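Local coordinates for protein formiminoglutamase (Trypanosoma cruzi, PDB 4MYN) that hydrolyses N-formimino-L-glutamate to L-glutamate and formamide as an arginase-like, manganese-dependent metalloenzyme, at residues Asn128-Leu133 and Phe166-Glu171; Asp150-Leu155 and Ala192-Tyr197. The protein carries 2 engineered substitutions. All blocks are in the same frame, centred on the assembly; numbering follows the deposited sequence.

Contact 1: Asn128-Leu133 and Phe166-Glu171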
loop_
_atom_site.group_PDB
_atom_site.type_symbol
_atom_site.label_atom_id
_atom_site.label_comp_id
_atom_site.label_asym_id
_atom_site.label_seq_id
_atom_site.Cartn_x
_atom_site.Cartn_y
_atom_site.Cartn_z
ATOM N N ASN A 128 11.676 -29.584 -5.641
ATOM C CA ASN A 128 12.668 -28.997 -4.759
ATOM C C ASN A 128 12.706 -29.725 -3.412
ATOM O O ASN A 128 13.776 -30.035 -2.889
ATOM C CB ASN A 128 12.413 -27.491 -4.588
ATOM C CG ASN A 128 12.740 -26.703 -5.850
ATOM O OD1 ASN A 128 13.403 -27.206 -6.756
ATOM N ND2 ASN A 128 12.275 -25.458 -5.911
ATOM N N GLY A 129 11.539 -29.992 -2.850
ATOM C CA GLY A 129 11.450 -30.735 -1.605
ATOM C C GLY A 129 12.007 -32.143 -1.732
ATOM O O GLY A 129 12.695 -32.640 -0.829
ATOM N N ARG A 130 11.713 -32.795 -2.852
ATOM C CA ARG A 130 12.227 -34.143 -3.066
ATOM C C ARG A 130 13.755 -34.130 -3.080
ATOM O O ARG A 130 14.389 -35.027 -2.516
ATOM C CB ARG A 130 11.630 -34.785 -4.328
ATOM C CG ARG A 130 10.239 -35.361 -4.096
ATOM C CD ARG A 130 9.682 -36.158 -5.274
ATOM N NE ARG A 130 9.497 -35.358 -6.484
ATOM C CZ ARG A 130 8.376 -34.712 -6.798
ATOM N NH1 ARG A 130 7.324 -34.758 -5.992
ATOM N NH2 ARG A 130 8.308 -34.018 -7.923
ATOM N N ALA A 131 14.339 -33.113 -3.711
ATOM C CA ALA A 131 15.793 -32.972 -3.743
ATOM C C ALA A 131 16.348 -32.828 -2.330
ATOM O O ALA A 131 17.404 -33.375 -2.010
ATOM C CB ALA A 131 16.201 -31.791 -4.599
ATOM N N MET A 132 15.632 -32.083 -1.490
ATOM C CA MET A 132 15.971 -31.992 -0.071
ATOM C C MET A 132 15.880 -33.339 0.654
ATOM O O MET A 132 16.787 -33.710 1.390
ATOM C CB MET A 132 15.072 -30.970 0.644
ATOM C CG MET A 132 15.383 -29.516 0.310
ATOM S SD MET A 132 16.901 -28.859 1.011
ATOM C CE MET A 132 16.456 -28.823 2.754
ATOM N N LEU A 133 14.786 -34.064 0.460
ATOM C CA LEU A 133 14.589 -35.316 1.182
ATOM C C LEU A 133 15.669 -36.341 0.828
ATOM O O LEU A 133 15.973 -37.241 1.624
ATOM C CB LEU A 133 13.206 -35.889 0.906
ATOM C CG LEU A 133 12.046 -35.039 1.423
ATOM C CD1 LEU A 133 10.727 -35.480 0.814
ATOM C CD2 LEU A 133 12.002 -35.081 2.944
ATOM N N PHE A 166 2.642 -29.371 -1.356
ATOM C CA PHE A 166 2.890 -29.799 0.021
ATOM C C PHE A 166 2.027 -30.977 0.436
ATOM O O PHE A 166 2.246 -31.577 1.480
ATOM C CB PHE A 166 2.835 -28.609 0.983
ATOM C CG PHE A 166 3.831 -27.556 0.628
ATOM C CD1 PHE A 166 5.165 -27.704 0.974
ATOM C CD2 PHE A 166 3.462 -26.475 -0.156
ATOM C CE1 PHE A 166 6.102 -26.756 0.593
ATOM C CE2 PHE A 166 4.395 -25.524 -0.537
ATOM C CZ PHE A 166 5.713 -25.663 -0.160
ATOM N N ARG A 167 1.071 -31.328 -0.412
ATOM C CA ARG A 167 0.364 -32.585 -0.232
ATOM C C ARG A 167 1.322 -33.708 -0.604
ATOM O O ARG A 167 1.398 -34.719 0.083
ATOM C CB ARG A 167 -0.905 -32.645 -1.087
ATOM C CG ARG A 167 -1.790 -33.857 -0.805
ATOM C CD ARG A 167 -3.214 -33.635 -1.316
ATOM N NE ARG A 167 -4.160 -34.580 -0.730
ATOM C CZ ARG A 167 -5.114 -34.254 0.136
ATOM N NH1 ARG A 167 -5.273 -32.993 0.515
ATOM N NH2 ARG A 167 -5.925 -35.191 0.615
ATOM N N GLN A 168 2.081 -33.519 -1.679
ATOM C CA GLN A 168 2.987 -34.578 -2.111
ATOM C C GLN A 168 4.269 -34.662 -1.279
ATOM O O GLN A 168 4.921 -35.706 -1.253
ATOM C CB GLN A 168 3.253 -34.557 -3.631
ATOM C CG GLN A 168 3.730 -33.250 -4.220
ATOM C CD GLN A 168 3.580 -33.195 -5.742
ATOM O OE1 GLN A 168 2.827 -32.373 -6.274
ATOM N NE2 GLN A 168 4.305 -34.058 -6.446
ATOM N N LEU A 169 4.625 -33.583 -0.587
ATOM C CA LEU A 169 5.751 -33.656 0.340
ATOM C C LEU A 169 5.340 -34.264 1.700
ATOM O O LEU A 169 6.101 -35.014 2.311
ATOM C CB LEU A 169 6.457 -32.300 0.479
ATOM C CG LEU A 169 7.056 -31.739 -0.826
ATOM C CD1 LEU A 169 7.619 -30.325 -0.636
ATOM C CD2 LEU A 169 8.122 -32.667 -1.449
ATOM N N LEU A 170 4.125 -33.978 2.155
ATOM C CA LEU A 170 3.623 -34.584 3.393
ATOM C C LEU A 170 3.327 -36.061 3.201
ATOM O O LEU A 170 3.247 -36.819 4.171
ATOM C CB LEU A 170 2.362 -33.868 3.886
ATOM C CG LEU A 170 2.613 -32.485 4.495
ATOM C CD1 LEU A 170 1.293 -31.763 4.736
ATOM C CD2 LEU A 170 3.408 -32.609 5.796
ATOM N N GLU A 171 3.148 -36.465 1.948
ATOM C CA GLU A 171 2.932 -37.877 1.636
ATOM C C GLU A 171 4.243 -38.663 1.577
ATOM O O GLU A 171 4.232 -39.877 1.371
ATOM C CB GLU A 171 2.175 -38.030 0.319
ATOM C CG GLU A 171 0.695 -37.692 0.388
ATOM C CD GLU A 171 0.022 -37.805 -0.970
ATOM O OE1 GLU A 171 0.745 -38.042 -1.966
ATOM O OE2 GLU A 171 -1.220 -37.657 -1.047
HETATM O O HOH W 1 6.713 -35.472 -3.287
#
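Gly129 and Leu169 bring their CA atoms to 6.7 Å where two nearly parallel helices, 125-135 and 165-170, pass with their local axes 10.3 Å apart and inclined by only 20°. Glycine suits this point because nothing projects from its CA, and the branched end of Leu169 can lie flat against the bare helix backbone. Leu169 CD2 is 3.9 Å from Gly129 CA, and CD1 lies about equally close to the same CA. Leu169 CD2 also lies 3.9 Å from Arg130 N. One turn after Gly129, Leu133 adds to the apolar seam, its CD1 4.5 Å from Leu169 CD2.

Both helices lie on one face of the parallel sheet in the arginase/deacetylase α/β fold. Helix 125-135 leads from strand 114-119 to strand 141-145, and helix 165-170 leads on to strand 180-185, so the contact joins successive β-α-β crossovers.

Alongside this apolar patch the contact turns polar. Arg130, long enough to span the gap, bends toward the other helix while its NE forms a salt bridge with Glu102. At the guanidinium edge a water lying in the plane accepts from Arg130 NH1 at 2.9 Å. The same water donates to Gln168 O at 2.7 Å, tying the arginine to the backbone of helix 165-170. With CG set between the backbone N and the carbonyl carbon (chi1 53°) and the chain extended beyond it, Gln168 carries its amide to that edge too, the amide plane turned 40° from the guanidinium.

Contact 2: Asp150-Leu155 and Ala192-Tyr197. With MN (manganese (II) ion), chain B.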
loop_
_atom_site.group_PDB
_atom_site.type_symbol
_atom_site.label_atom_id
_atom_site.label_comp_id
_atom_site.label_asym_id
_atom_site.label_seq_id
_atom_site.Cartn_x
_atom_site.Cartn_y
_atom_site.Cartn_z
ATOM N N ASP A 150 -1.849 -24.982 0.129
ATOM C CA ASP A 150 -1.275 -25.709 -0.997
ATOM C C ASP A 150 -1.147 -27.202 -0.717
ATOM O O ASP A 150 -0.121 -27.813 -1.027
ATOM C CB ASP A 150 0.087 -25.126 -1.384
ATOM C CG ASP A 150 -0.039 -23.834 -2.166
ATOM O OD1 ASP A 150 -1.102 -23.174 -2.064
ATOM O OD2 ASP A 150 0.918 -23.493 -2.890
ATOM N N VAL A 151 -2.195 -27.766 -0.126
ATOM C CA VAL A 151 -2.291 -29.209 0.083
ATOM C C VAL A 151 -3.521 -29.729 -0.640
ATOM O O VAL A 151 -4.076 -30.783 -0.301
ATOM C CB VAL A 151 -2.326 -29.605 1.579
ATOM C CG1 VAL A 151 -1.042 -29.166 2.268
ATOM C CG2 VAL A 151 -3.565 -29.038 2.283
ATOM N N ARG A 152 -3.934 -28.977 -1.656
ATOM C CA ARG A 152 -5.054 -29.373 -2.496
ATOM C C ARG A 152 -4.810 -30.734 -3.126
ATOM O O ARG A 152 -3.674 -31.081 -3.465
ATOM C CB ARG A 152 -5.292 -28.344 -3.604
ATOM C CG ARG A 152 -5.513 -26.932 -3.098
ATOM C CD ARG A 152 -6.437 -26.164 -4.034
ATOM N NE ARG A 152 -6.755 -24.842 -3.502
ATOM C CZ ARG A 152 -7.870 -24.549 -2.837
ATOM N NH1 ARG A 152 -8.793 -25.482 -2.620
ATOM N NH2 ARG A 152 -8.067 -23.314 -2.392
ATOM N N PRO A 153 -5.882 -31.515 -3.290
ATOM C CA PRO A 153 -5.790 -32.756 -4.070
ATOM C C PRO A 153 -5.396 -32.470 -5.525
ATOM O O PRO A 153 -5.640 -31.363 -6.026
ATOM C CB PRO A 153 -7.211 -33.320 -3.999
ATOM C CG PRO A 153 -7.793 -32.727 -2.741
ATOM C CD PRO A 153 -7.192 -31.353 -2.636
ATOM N N PRO A 154 -4.785 -33.459 -6.199
ATOM C CA PRO A 154 -4.416 -33.355 -7.618
ATOM C C PRO A 154 -5.669 -33.228 -8.484
ATOM O O PRO A 154 -6.777 -33.347 -7.962
ATOM C CB PRO A 154 -3.736 -34.701 -7.908
ATOM C CG PRO A 154 -3.435 -35.306 -6.571
ATOM C CD PRO A 154 -4.481 -34.788 -5.641
ATOM N N LEU A 155 -5.504 -33.003 -9.784
ATOM C CA LEU A 155 -6.654 -32.996 -10.683
ATOM C C LEU A 155 -7.278 -34.388 -10.715
ATOM O O LEU A 155 -6.622 -35.374 -10.378
ATOM C CB LEU A 155 -6.258 -32.552 -12.093
ATOM C CG LEU A 155 -5.730 -31.123 -12.238
ATOM C CD1 LEU A 155 -5.430 -30.813 -13.697
ATOM C CD2 LEU A 155 -6.717 -30.114 -11.669
ATOM N N ALA A 192 -11.178 -25.602 5.929
ATOM C CA ALA A 192 -11.046 -26.422 7.127
ATOM C C ALA A 192 -10.509 -27.826 6.846
ATOM O O ALA A 192 -9.748 -28.364 7.645
ATOM C CB ALA A 192 -12.366 -26.485 7.883
ATOM N N LEU A 193 -10.888 -28.413 5.711
ATOM C CA LEU A 193 -10.382 -29.737 5.353
ATOM C C LEU A 193 -8.875 -29.734 5.101
ATOM O O LEU A 193 -8.172 -30.693 5.428
ATOM C CB LEU A 193 -11.124 -30.306 4.143
ATOM C CG LEU A 193 -12.591 -30.682 4.361
ATOM C CD1 LEU A 193 -13.239 -31.156 3.065
ATOM C CD2 LEU A 193 -12.713 -31.744 5.431
ATOM N N HIS A 194 -8.371 -28.648 4.521
ATOM C CA HIS A 194 -6.939 -28.558 4.273
ATOM C C HIS A 194 -6.164 -28.270 5.553
ATOM O O HIS A 194 -5.090 -28.822 5.763
ATOM C CB HIS A 194 -6.650 -27.540 3.172
ATOM C CG HIS A 194 -7.282 -27.896 1.860
ATOM N ND1 HIS A 194 -7.744 -26.952 0.969
ATOM C CD2 HIS A 194 -7.568 -29.101 1.310
ATOM C CE1 HIS A 194 -8.258 -27.559 -0.086
ATOM N NE2 HIS A 194 -8.167 -28.864 0.097
ATOM N N ALA A 195 -6.714 -27.430 6.417
ATOM C CA ALA A 195 -6.089 -27.215 7.718
ATOM C C ALA A 195 -6.064 -28.535 8.488
ATOM O O ALA A 195 -5.045 -28.905 9.065
ATOM C CB ALA A 195 -6.829 -26.161 8.505
ATOM N N GLN A 196 -7.194 -29.239 8.475
ATOM C CA GLN A 196 -7.299 -30.560 9.111
ATOM C C GLN A 196 -6.220 -31.522 8.625
ATOM O O GLN A 196 -5.563 -32.189 9.424
ATOM C CB GLN A 196 -8.691 -31.150 8.864
ATOM C CG GLN A 196 -8.870 -32.588 9.307
ATOM C CD GLN A 196 -10.293 -33.061 9.125
ATOM O OE1 GLN A 196 -10.593 -33.823 8.205
ATOM N NE2 GLN A 196 -11.189 -32.590 9.987
ATOM N N TYR A 197 -6.026 -31.592 7.315
ATOM C CA TYR A 197 -4.996 -32.458 6.759
ATOM C C TYR A 197 -3.603 -32.114 7.296
ATOM O O TYR A 197 -2.820 -32.991 7.658
ATOM C CB TYR A 197 -5.020 -32.376 5.233
ATOM C CG TYR A 197 -3.975 -33.224 4.559
ATOM C CD1 TYR A 197 -2.712 -32.720 4.296
ATOM C CD2 TYR A 197 -4.257 -34.533 4.176
ATOM C CE1 TYR A 197 -1.748 -33.496 3.675
ATOM C CE2 TYR A 197 -3.304 -35.311 3.554
ATOM C CZ TYR A 197 -2.052 -34.792 3.306
ATOM O OH TYR A 197 -1.094 -35.562 2.690
HETATM MN MN MN B . 1.572 -21.353 -3.066
HETATM O O HOH W 2 -0.596 -20.725 -3.463
HETATM O O HOH W 3 0.753 -21.502 -5.269
#
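Val151 lays its CG2 methyl along the root of the His194 side chain, 3.5 Å from His194 CB, the two side chains running past each other in opposite directions. A compact β-branched residue fits here: while CG2 meets the histidine, Val151 CB lies 4.2 Å from Tyr197 CD1, one helical turn on. Tyr197 CG is anti to the backbone N (chi1 179°), which sends the ring toward Val151 and toward Arg167, with which it makes a cation-pi contact.

The loop 150-155 follows strand 141-145 and closes the DxHxD metal-binding sequence of the arginase family, whose members here are Asp146, His148 and Asp150. Asp150 points away from helix 192-200 and binds manganese through OD2 at 2.2 Å; Asp146, Asp236, the engineered His122 and two waters complete the six ligands. One of those waters donates to Asp150 OD1, steadying the carboxylate.

Beyond the valine, Arg152 and Pro153 meet the far end of the imidazole. Arg152 NH1 lies in the ring plane, 3.3 Å from His194 CE1, so the ring presents its edge to a guanidinium standing at 89° to it. Pro153 CD approaches His194 NE2 at 3.8 Å. Both polar ends reach into the subunit interface: Arg152 NH1 forms a salt bridge with Asp15 of a second subunit, and His194 NE2 is hydrogen-bonded to Asp14 of that subunit.

Contacts 1 and 2 have centres 15 Å apart and meet directly, because the metal-site loop 150-155 runs beside the start of helix 165-170. Phe166 N lies 3.2 Å from Asp150 O, probably a hydrogen bond, and Arg167 NH1 probably donates to Val151 O at 2.6 Å. Farther out, Glu171 CG packs 3.6 Å from Tyr197 OH. Asp150 in contact 2 ligates manganese itself, whereas in contact 1 the side chain of Leu169 is about 11 Å from a bound manganese. Helix 165-170 thus stands between its neighbour 125-135, on the inner side, and the loop that carries the ligand, with contact 2 reaching outward to the subunit interface.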